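Local coordinates for protein HhaI Restriction Endonuclease (Haemophilus parahaemolyticus, PDB 6UKF) that cleaves double-stranded DNA as a restriction endonuclease, recognising the short palindromic sequence GCGC, at residues A[82-87]-A[110-115]; A[129-134]-A[234-239]. All coordinates share one frame; numbering follows the deposited sequence.

Contact 1 (A[82-87]-A[110-115])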
loop_
_atom_site.group_PDB
_atom_site.type_symbol
_atom_site.label_atom_id
_atom_site.label_comp_id
_atom_site.label_asym_id
_atom_site.label_seq_id
_atom_site.Cartn_x
_atom_site.Cartn_y
_atom_site.Cartn_z
ATOM N N THR A 82 -12.344 13.184 -1.875
ATOM C CA THR A 82 -11.793 13.010 -3.213
ATOM C C THR A 82 -12.104 14.227 -4.072
ATOM O O THR A 82 -11.229 14.762 -4.762
ATOM C CB THR A 82 -12.405 11.772 -3.874
ATOM O OG1 THR A 82 -12.461 10.681 -2.946
ATOM C CG2 THR A 82 -11.592 11.375 -5.105
ATOM N N GLN A 83 -13.362 14.676 -4.038
ATOM C CA GLN A 83 -13.783 15.781 -4.892
ATOM C C GLN A 83 -13.062 17.072 -4.528
ATOM O O GLN A 83 -12.673 17.843 -5.413
ATOM C CB GLN A 83 -15.303 15.944 -4.815
ATOM C CG GLN A 83 -16.039 15.004 -5.755
ATOM C CD GLN A 83 -17.472 14.733 -5.348
ATOM O OE1 GLN A 83 -17.950 15.220 -4.325
ATOM N NE2 GLN A 83 -18.168 13.943 -6.155
ATOM N N LYS A 84 -12.869 17.328 -3.231
ATOM C CA LYS A 84 -12.135 18.523 -2.826
ATOM C C LYS A 84 -10.706 18.490 -3.354
ATOM O O LYS A 84 -10.183 19.509 -3.822
ATOM C CB LYS A 84 -12.127 18.655 -1.304
ATOM C CG LYS A 84 -13.488 18.903 -0.673
ATOM C CD LYS A 84 -13.381 18.941 0.843
ATOM C CE LYS A 84 -14.739 18.802 1.510
ATOM N NZ LYS A 84 -15.730 19.792 1.009
ATOM N N ILE A 85 -10.060 17.325 -3.286
ATOM C CA ILE A 85 -8.693 17.197 -3.781
ATOM C C ILE A 85 -8.654 17.418 -5.287
ATOM O O ILE A 85 -7.820 18.172 -5.803
ATOM C CB ILE A 85 -8.113 15.825 -3.391
ATOM C CG1 ILE A 85 -7.984 15.719 -1.868
ATOM C CG2 ILE A 85 -6.770 15.601 -4.075
ATOM C CD1 ILE A 85 -7.721 14.313 -1.377
ATOM N N MET A 86 -9.551 16.749 -6.016
ATOM C CA MET A 86 -9.593 16.910 -7.465
ATOM C C MET A 86 -9.881 18.352 -7.849
ATOM O O MET A 86 -9.281 18.884 -8.790
ATOM C CB MET A 86 -10.666 15.998 -8.053
ATOM C CG MET A 86 -10.326 14.530 -7.978
ATOM S SD MET A 86 -11.668 13.475 -8.548
ATOM C CE MET A 86 -11.895 14.053 -10.228
ATOM N N GLN A 87 -10.808 18.995 -7.140
ATOM C CA GLN A 87 -11.134 20.383 -7.438
ATOM C C GLN A 87 -9.921 21.279 -7.234
ATOM O O GLN A 87 -9.610 22.126 -8.077
ATOM C CB GLN A 87 -12.295 20.831 -6.555
ATOM C CG GLN A 87 -12.608 22.308 -6.631
ATOM C CD GLN A 87 -13.815 22.675 -5.805
ATOM O OE1 GLN A 87 -14.815 21.956 -5.790
ATOM N NE2 GLN A 87 -13.728 23.796 -5.106
ATOM N N GLU A 110 -5.386 19.429 6.543
ATOM C CA GLU A 110 -5.117 18.043 6.901
ATOM C C GLU A 110 -6.406 17.268 7.122
ATOM O O GLU A 110 -6.468 16.067 6.833
ATOM C CB GLU A 110 -4.249 18.018 8.157
ATOM C CG GLU A 110 -3.722 16.654 8.531
ATOM C CD GLU A 110 -2.867 16.694 9.778
ATOM O OE1 GLU A 110 -2.838 17.748 10.446
ATOM O OE2 GLU A 110 -2.218 15.674 10.087
ATOM N N SER A 111 -7.449 17.939 7.616
ATOM C CA SER A 111 -8.718 17.269 7.880
ATOM C C SER A 111 -9.340 16.695 6.612
ATOM O O SER A 111 -10.049 15.686 6.680
ATOM C CB SER A 111 -9.688 18.245 8.542
ATOM O OG SER A 111 -9.871 19.395 7.736
ATOM N N VAL A 112 -9.114 17.322 5.455
ATOM C CA VAL A 112 -9.609 16.748 4.205
ATOM C C VAL A 112 -9.020 15.361 3.998
ATOM O O VAL A 112 -9.722 14.413 3.620
ATOM C CB VAL A 112 -9.279 17.672 3.017
ATOM C CG1 VAL A 112 -9.647 16.994 1.699
ATOM C CG2 VAL A 112 -9.989 19.003 3.157
ATOM N N PHE A 113 -7.715 15.229 4.234
ATOM C CA PHE A 113 -7.036 13.960 4.018
ATOM C C PHE A 113 -7.434 12.944 5.075
ATOM O O PHE A 113 -7.652 11.770 4.763
ATOM C CB PHE A 113 -5.528 14.192 4.037
ATOM C CG PHE A 113 -5.074 15.296 3.121
ATOM C CD1 PHE A 113 -5.648 15.471 1.872
ATOM C CD2 PHE A 113 -4.079 16.165 3.519
ATOM C CE1 PHE A 113 -5.225 16.487 1.036
ATOM C CE2 PHE A 113 -3.654 17.181 2.688
ATOM C CZ PHE A 113 -4.228 17.342 1.447
ATOM N N VAL A 114 -7.532 13.378 6.332
ATOM C CA VAL A 114 -8.012 12.487 7.382
ATOM C C VAL A 114 -9.408 11.985 7.046
ATOM O O VAL A 114 -9.720 10.802 7.228
ATOM C CB VAL A 114 -7.979 13.197 8.747
ATOM C CG1 VAL A 114 -8.713 12.364 9.795
ATOM C CG2 VAL A 114 -6.545 13.459 9.167
ATOM N N ASN A 115 -10.272 12.875 6.556
ATOM C CA ASN A 115 -11.633 12.466 6.233
ATOM C C ASN A 115 -11.661 11.515 5.043
ATOM O O ASN A 115 -12.467 10.580 5.018
ATOM C CB ASN A 115 -12.518 13.688 6.003
ATOM C CG ASN A 115 -12.905 14.368 7.298
ATOM O OD1 ASN A 115 -13.003 13.721 8.341
ATOM N ND2 ASN A 115 -13.133 15.674 7.240
#
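Val112 points from helix 110-123 toward helix 80-91, and its two methyls part to meet consecutive residues there. CG1 lies 4.1 Å from Ile85 CG1, while CG2 meets Lys84 CD, also at 4.1 Å. This fork follows from chi1 of 173°, which sets CG1 anti to the backbone N and turns CG2 to the other partner. The side chains of Val112 and Ile85 run past each other in opposite directions rather than meeting end on. Ile85 then extends beyond the valine to Phe113: its CD1 comes up at the edge of the ring, near the ring plane, 4.0 Å from Phe113 CD1. Its CG1 also nears the same edge, at 4.1 Å from Phe113 CE1, so two successive carbons of the isoleucine line one side of the ring. Lys84 takes part through its methylene chain; the bend at the last torsion, chi4 -53°, carries NZ away from Val112. Lys84 and Val112 are also where the backbones come nearest, 7.7 Å between their CA atoms. The axes of the two helical segments approach to 10.0 Å, and their N-to-C directions make 134°, closer to antiparallel than parallel; the gap is filled here by Lys84, Ile85, Val112 and Phe113. On the inner side, Leu108 touches both Ile85 and Phe113. Phe113 also packs on Val150 and Cys152 of strand 148-156, and Ile85 on Phe57 of strand 51-62, so the two helices cover one face of the antiparallel sheet. Every contact between the segments is carbon to carbon, which implies cohesion by dispersion and by exclusion of water, with the methylenes of exposed Lys84 forming the outer margin and its ammonium end probably left to solvent.

Contact 2 (A[129-134]-A[234-239]). With EDO (1,2-ethanediol), chain G; PO4 (phosphate ion), chain Q.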
loop_
_atom_site.group_PDB
_atom_site.type_symbol
_atom_site.label_atom_id
_atom_site.label_comp_id
_atom_site.label_asym_id
_atom_site.label_seq_id
_atom_site.Cartn_x
_atom_site.Cartn_y
_atom_site.Cartn_z
ATOM N N PHE A 129 -7.182 0.522 13.658
ATOM C CA PHE A 129 -5.784 0.452 13.271
ATOM C C PHE A 129 -4.973 -0.015 14.472
ATOM O O PHE A 129 -5.341 0.230 15.625
ATOM C CB PHE A 129 -5.269 1.830 12.836
ATOM C CG PHE A 129 -5.568 2.178 11.399
ATOM C CD1 PHE A 129 -6.874 2.298 10.949
ATOM C CD2 PHE A 129 -4.536 2.406 10.502
ATOM C CE1 PHE A 129 -7.140 2.622 9.629
ATOM C CE2 PHE A 129 -4.800 2.734 9.185
ATOM C CZ PHE A 129 -6.103 2.841 8.750
ATOM N N ILE A 130 -3.864 -0.691 14.191
ATOM C CA ILE A 130 -2.881 -1.040 15.207
ATOM C C ILE A 130 -1.518 -0.553 14.736
ATOM O O ILE A 130 -1.161 -0.711 13.562
ATOM C CB ILE A 130 -2.870 -2.548 15.533
ATOM C CG1 ILE A 130 -1.866 -2.845 16.653
ATOM C CG2 ILE A 130 -2.577 -3.381 14.291
ATOM C CD1 ILE A 130 -2.019 -4.223 17.257
ATOM N N THR A 131 -0.778 0.073 15.640
ATOM C CA THR A 131 0.575 0.525 15.368
ATOM C C THR A 131 1.377 0.338 16.649
ATOM O O THR A 131 0.900 -0.258 17.620
ATOM C CB THR A 131 0.565 1.961 14.821
ATOM O OG1 THR A 131 1.888 2.332 14.419
ATOM C CG2 THR A 131 0.063 2.951 15.863
ATOM N N SER A 132 2.608 0.837 16.654
ATOM C CA SER A 132 3.448 0.709 17.833
ATOM C C SER A 132 4.485 1.820 17.838
ATOM O O SER A 132 5.074 2.135 16.801
ATOM C CB SER A 132 4.153 -0.652 17.871
ATOM O OG SER A 132 5.176 -0.665 18.853
ATOM N N ASN A 133 4.695 2.407 19.014
ATOM C CA ASN A 133 5.787 3.342 19.253
ATOM C C ASN A 133 6.754 2.776 20.288
ATOM O O ASN A 133 7.461 3.523 20.967
ATOM C CB ASN A 133 5.253 4.700 19.707
ATOM C CG ASN A 133 4.545 4.632 21.048
ATOM O OD1 ASN A 133 4.425 3.563 21.648
ATOM N ND2 ASN A 133 4.079 5.779 21.531
ATOM N N GLY A 134 6.796 1.447 20.404
ATOM C CA GLY A 134 7.416 0.754 21.513
ATOM C C GLY A 134 6.408 0.011 22.367
ATOM O O GLY A 134 6.730 -1.048 22.919
ATOM N N ILE A 234 1.484 8.982 6.266
ATOM C CA ILE A 234 1.138 9.182 7.663
ATOM C C ILE A 234 2.381 8.998 8.517
ATOM O O ILE A 234 3.266 8.194 8.204
ATOM C CB ILE A 234 -0.015 8.257 8.124
ATOM C CG1 ILE A 234 0.402 6.784 8.097
ATOM C CG2 ILE A 234 -1.240 8.493 7.252
ATOM C CD1 ILE A 234 -0.678 5.842 8.612
ATOM N N SER A 235 2.450 9.769 9.601
ATOM C CA SER A 235 3.545 9.685 10.556
ATOM C C SER A 235 2.955 9.694 11.957
ATOM O O SER A 235 2.208 10.613 12.310
ATOM C CB SER A 235 4.508 10.860 10.381
ATOM O OG SER A 235 5.643 10.711 11.213
ATOM N N LEU A 236 3.290 8.677 12.744
ATOM C CA LEU A 236 2.752 8.560 14.092
ATOM C C LEU A 236 3.154 9.771 14.925
ATOM O O LEU A 236 4.315 10.187 14.923
ATOM C CB LEU A 236 3.272 7.271 14.730
ATOM C CG LEU A 236 2.651 6.835 16.058
ATOM C CD1 LEU A 236 1.158 6.599 15.929
ATOM C CD2 LEU A 236 3.338 5.572 16.554
ATOM N N LYS A 237 2.184 10.340 15.635
ATOM C CA LYS A 237 2.440 11.504 16.468
ATOM C C LYS A 237 3.297 11.141 17.674
ATOM O O LYS A 237 3.216 10.036 18.217
ATOM C CB LYS A 237 1.123 12.102 16.957
ATOM C CG LYS A 237 0.318 12.774 15.867
ATOM C CD LYS A 237 -0.997 13.296 16.405
ATOM C CE LYS A 237 -1.638 14.274 15.440
ATOM N NZ LYS A 237 -2.848 14.909 16.024
ATOM N N ASN A 238 4.116 12.103 18.098
ATOM C CA ASN A 238 4.918 11.978 19.304
ATOM C C ASN A 238 4.167 12.371 20.574
ATOM O O ASN A 238 4.695 12.158 21.670
ATOM C CB ASN A 238 6.167 12.870 19.202
ATOM C CG ASN A 238 7.145 12.408 18.134
ATOM O OD1 ASN A 238 7.554 13.188 17.275
ATOM N ND2 ASN A 238 7.536 11.142 18.194
ATOM N N ASN A 239 2.964 12.939 20.460
ATOM C CA ASN A 239 2.258 13.563 21.582
ATOM C C ASN A 239 0.814 13.073 21.672
ATOM O O ASN A 239 -0.133 13.856 21.791
ATOM C CB ASN A 239 2.282 15.084 21.456
ATOM C CG ASN A 239 1.539 15.570 20.241
ATOM O OD1 ASN A 239 1.196 14.783 19.358
ATOM N ND2 ASN A 239 1.303 16.872 20.171
HETATM C C1 EDO G . 5.095 15.032 16.257
HETATM O O1 EDO G . 5.623 16.322 16.130
HETATM C C2 EDO G . 3.649 14.834 16.123
HETATM O O2 EDO G . 2.930 15.795 16.838
HETATM P P PO4 Q . -4.832 15.862 18.767
HETATM O O1 PO4 Q . -3.327 15.841 18.669
HETATM O O2 PO4 Q . -5.282 17.209 19.275
HETATM O O3 PO4 Q . -5.435 15.609 17.408
HETATM O O4 PO4 Q . -5.294 14.789 19.723
HETATM O O HOH W 1 4.036 8.409 20.126
#
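Leu236 alone spans the gap between two strands that belong to different sheets, touching Thr131, Ser132 and Asn133 with its two methyls. The leucine reaches across end first, its chi1 of -170° swinging CG away from the backbone N. Its CD1 meets Thr131 CG2 tip to tip at 3.8 Å. CD2 sits in the bend of the chain that follows, 3.8 Å from Asn133 CB and 3.9 Å from the carbonyl Ser132 O. Thr131 OG1 stays close to the leucine too, 4.1 Å from Leu236 CD2, while its hydrogen bond is with Lys48 O. The polar part of the junction is bridged by water: one molecule accepts from Asn133 ND2 at 3.0 Å and donates to Lys237 O at 2.6 Å, tying the two chain turns together beyond the leucine. The bend itself is an ST turn, in which Gly134 N donates to Ser132 OG at 3.1 Å, and Asn133 OD1 is held by Asp135 N. After Leu236 the chain leaves the strand, and Lys237 NZ binds a phosphate ion, probably from the crystallisation liquor, with a bond of 2.8 Å to its O1; His146 ND1 binds the same ion, and Glu145 O also holds NZ. Leu236 packs besides on Phe148 of strand 148-156. Strand 126-132 lies between strand 43-47 and strand 136-140 in the mixed sheet, whereas strand 228-236 is flanked by strands 51-62 and 148-156 in the antiparallel one, so the leucine links the C-terminal ends of two inner strands, one from each sheet.

Residues 82-115 of contact 1 all precede residues 129-239 of contact 2, and helix 110-123 leads directly into strand 126-132. Their centres lie 22 Å apart and their nearest atoms about 6 Å. The antiparallel sheet is their common ground: contact 1 pairs two helices that pack on its strands 51-62 and 148-156, and contact 2 links its strand 228-236 to the mixed sheet. Ser151 and Thr153 of strand 148-156 belong to a calcium site, and the side chain of Phe113 is about 8 Å from a bound calcium ion. Contact 1 comes within about 9 Å of the bound DNA and contact 2 within about 7 Å (nearest atoms), so neither meets it directly.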